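Local coordinates for ESX-5 secretion-associated protein EspG5 (Mycobacterium marinum, PDB 6VJ5) that acts as a specific cytoplasmic chaperone for cognate PE/PPE proteins, preventing aggregation of their dimers, and is required for secretion of LipY and PE31/PPE18, at residues Val225-Tyr230 with Asp287-Gly292. Sequence-based numbering, arbitrary orientation.
Sequences VYARQY and DTLPYG
Gln229 lays its extended side chain alongside Tyr291, the two running past each other in opposite directions with amide and ring planes only 16° apart. Straight beyond CG (chi2 178°), the glutamine carries its amide to the turn formed by Leu289-Gly292, where both ends of the group are used. Gln229 OE1 accepts a bent hydrogen bond from Tyr291 N at 2.7 Å, the donor tilted 21° from the carbonyl plane. Gln229 NE2 gives a straighter bond to Gly292 O, 3.0 Å away; the acceptor lies near the amide plane of Gln229, while the nitrogen sits above the carbonyl plane of Gly292. Bonds at both ends of one amide fix its rotation and satisfy two polar atoms of a buried residue. Tyr291 CB also packs on the amide, and the ring atoms CD2 and CE2 of Tyr291 lie against the backbone of Gln229 and Tyr230, CE2 3.6 Å from Gln229 O. Pro290 CG rests over the centre of one face of that ring. Leu289 packs beside the glutamine, CB against Gln229 OE1 and CD2 3.8 Å from Ala227 CB, and outside the pair it touches Leu83 and Trp294. Arg228 and Tyr230 point the other way, NE of the arginine bonding to OH of the tyrosine; Glu32 forms a salt bridge with Arg228, and Glu84 hydrogen-bonds to Tyr230 OH. Alternating side chains thus give strand 221-231 two different faces, and on one of them a type I beta turn following helix 275-286 is bound to the large antiparallel sheet of the EspG fold.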
loop_
_atom_site.group_PDB
_atom_site.type_symbol
_atom_site.label_atom_id
_atom_site.label_comp_id
_atom_site.label_asym_id
_atom_site.label_seq_id
_atom_site.Cartn_x
_atom_site.Cartn_y
_atom_site.Cartn_z
ATOM N N VAL C 225 -20.685 -19.969 -7.693
ATOM C CA VAL C 225 -21.488 -19.321 -6.662
ATOM C C VAL C 225 -21.065 -19.864 -5.307
ATOM O O VAL C 225 -21.020 -21.082 -5.108
ATOM C CB VAL C 225 -22.996 -19.544 -6.884
ATOM C CG1 VAL C 225 -23.803 -18.762 -5.859
ATOM C CG2 VAL C 225 -23.388 -19.155 -8.302
ATOM N N TYR C 226 -20.767 -18.960 -4.375
ATOM C CA TYR C 226 -20.369 -19.336 -3.027
ATOM C C TYR C 226 -20.689 -18.182 -2.088
ATOM O O TYR C 226 -21.094 -17.097 -2.517
ATOM C CB TYR C 226 -18.885 -19.706 -2.972
ATOM C CG TYR C 226 -17.973 -18.611 -3.473
ATOM C CD1 TYR C 226 -17.780 -18.413 -4.834
ATOM C CD2 TYR C 226 -17.305 -17.777 -2.586
ATOM C CE1 TYR C 226 -16.953 -17.415 -5.299
ATOM C CE2 TYR C 226 -16.471 -16.773 -3.042
ATOM C CZ TYR C 226 -16.299 -16.599 -4.400
ATOM O OH TYR C 226 -15.474 -15.603 -4.865
ATOM N N ALA C 227 -20.514 -18.427 -0.791
ATOM C CA ALA C 227 -20.923 -17.464 0.220
ATOM C C ALA C 227 -19.883 -17.371 1.330
ATOM O O ALA C 227 -19.041 -18.255 1.506
ATOM C CB ALA C 227 -22.287 -17.831 0.823
ATOM N N ARG C 228 -19.978 -16.284 2.094
ATOM C CA ARG C 228 -19.061 -15.986 3.187
ATOM C C ARG C 228 -19.864 -15.407 4.344
ATOM O O ARG C 228 -20.743 -14.565 4.137
ATOM C CB ARG C 228 -17.973 -15.009 2.725
ATOM C CG ARG C 228 -16.596 -15.273 3.312
ATOM C CD ARG C 228 -15.471 -14.658 2.453
ATOM N NE ARG C 228 -15.933 -13.530 1.647
ATOM C CZ ARG C 228 -15.763 -13.426 0.332
ATOM N NH1 ARG C 228 -16.229 -12.370 -0.309
ATOM N NH2 ARG C 228 -15.110 -14.363 -0.342
ATOM N N GLN C 229 -19.573 -15.878 5.556
ATOM C CA GLN C 229 -20.265 -15.451 6.764
ATOM C C GLN C 229 -19.273 -14.842 7.747
ATOM O O GLN C 229 -18.095 -15.215 7.777
ATOM C CB GLN C 229 -20.991 -16.627 7.424
ATOM C CG GLN C 229 -22.390 -16.308 7.909
ATOM C CD GLN C 229 -23.085 -17.516 8.508
ATOM O OE1 GLN C 229 -22.458 -18.541 8.776
ATOM N NE2 GLN C 229 -24.390 -17.402 8.719
ATOM N N TYR C 230 -19.760 -13.902 8.562
ATOM C CA TYR C 230 -18.913 -13.150 9.480
ATOM C C TYR C 230 -19.503 -13.127 10.884
ATOM O O TYR C 230 -20.660 -12.739 11.071
ATOM C CB TYR C 230 -18.721 -11.703 8.991
ATOM C CG TYR C 230 -18.095 -11.578 7.622
ATOM C CD1 TYR C 230 -16.722 -11.682 7.459
ATOM C CD2 TYR C 230 -18.874 -11.347 6.494
ATOM C CE1 TYR C 230 -16.138 -11.570 6.214
ATOM C CE2 TYR C 230 -18.299 -11.231 5.241
ATOM C CZ TYR C 230 -16.929 -11.344 5.108
ATOM O OH TYR C 230 -16.339 -11.234 3.871
ATOM N N ASP C 287 -26.325 -23.546 3.295
ATOM C CA ASP C 287 -26.434 -24.392 4.476
ATOM C C ASP C 287 -25.097 -24.978 4.904
ATOM O O ASP C 287 -25.034 -25.622 5.957
ATOM C CB ASP C 287 -27.447 -25.512 4.228
ATOM C CG ASP C 287 -28.865 -24.987 4.076
ATOM O OD1 ASP C 287 -29.135 -23.870 4.563
ATOM O OD2 ASP C 287 -29.708 -25.687 3.477
ATOM N N THR C 288 -24.033 -24.766 4.126
ATOM C CA THR C 288 -22.690 -25.177 4.510
ATOM C C THR C 288 -21.872 -24.025 5.086
ATOM O O THR C 288 -20.672 -24.186 5.324
ATOM C CB THR C 288 -21.945 -25.785 3.320
ATOM O OG1 THR C 288 -21.936 -24.861 2.223
ATOM C CG2 THR C 288 -22.597 -27.090 2.891
ATOM N N LEU C 289 -22.488 -22.864 5.290
ATOM C CA LEU C 289 -21.809 -21.767 5.958
ATOM C C LEU C 289 -21.488 -22.152 7.402
ATOM O O LEU C 289 -22.222 -22.926 8.029
ATOM C CB LEU C 289 -22.673 -20.511 5.928
ATOM C CG LEU C 289 -22.713 -19.800 4.577
ATOM C CD1 LEU C 289 -23.883 -18.845 4.509
ATOM C CD2 LEU C 289 -21.402 -19.065 4.347
ATOM N N PRO C 290 -20.411 -21.596 7.964
ATOM C CA PRO C 290 -19.942 -22.088 9.273
ATOM C C PRO C 290 -20.784 -21.629 10.452
ATOM O O PRO C 290 -20.829 -22.340 11.462
ATOM C CB PRO C 290 -18.507 -21.539 9.361
ATOM C CG PRO C 290 -18.544 -20.287 8.510
ATOM C CD PRO C 290 -19.506 -20.588 7.379
ATOM N N TYR C 291 -21.432 -20.466 10.383
ATOM C CA TYR C 291 -22.081 -19.872 11.547
ATOM C C TYR C 291 -23.605 -19.995 11.500
ATOM O O TYR C 291 -24.320 -19.143 12.029
ATOM C CB TYR C 291 -21.674 -18.406 11.691
ATOM C CG TYR C 291 -20.175 -18.166 11.672
ATOM C CD1 TYR C 291 -19.295 -19.073 12.252
ATOM C CD2 TYR C 291 -19.640 -17.035 11.065
ATOM C CE1 TYR C 291 -17.925 -18.856 12.229
ATOM C CE2 TYR C 291 -18.275 -16.810 11.038
ATOM C CZ TYR C 291 -17.421 -17.724 11.621
ATOM O OH TYR C 291 -16.063 -17.498 11.591
ATOM N N GLY C 292 -24.116 -21.055 10.881
ATOM C CA GLY C 292 -25.526 -21.374 11.001
ATOM C C GLY C 292 -26.437 -20.489 10.166
ATOM O O GLY C 292 -26.018 -19.818 9.220
#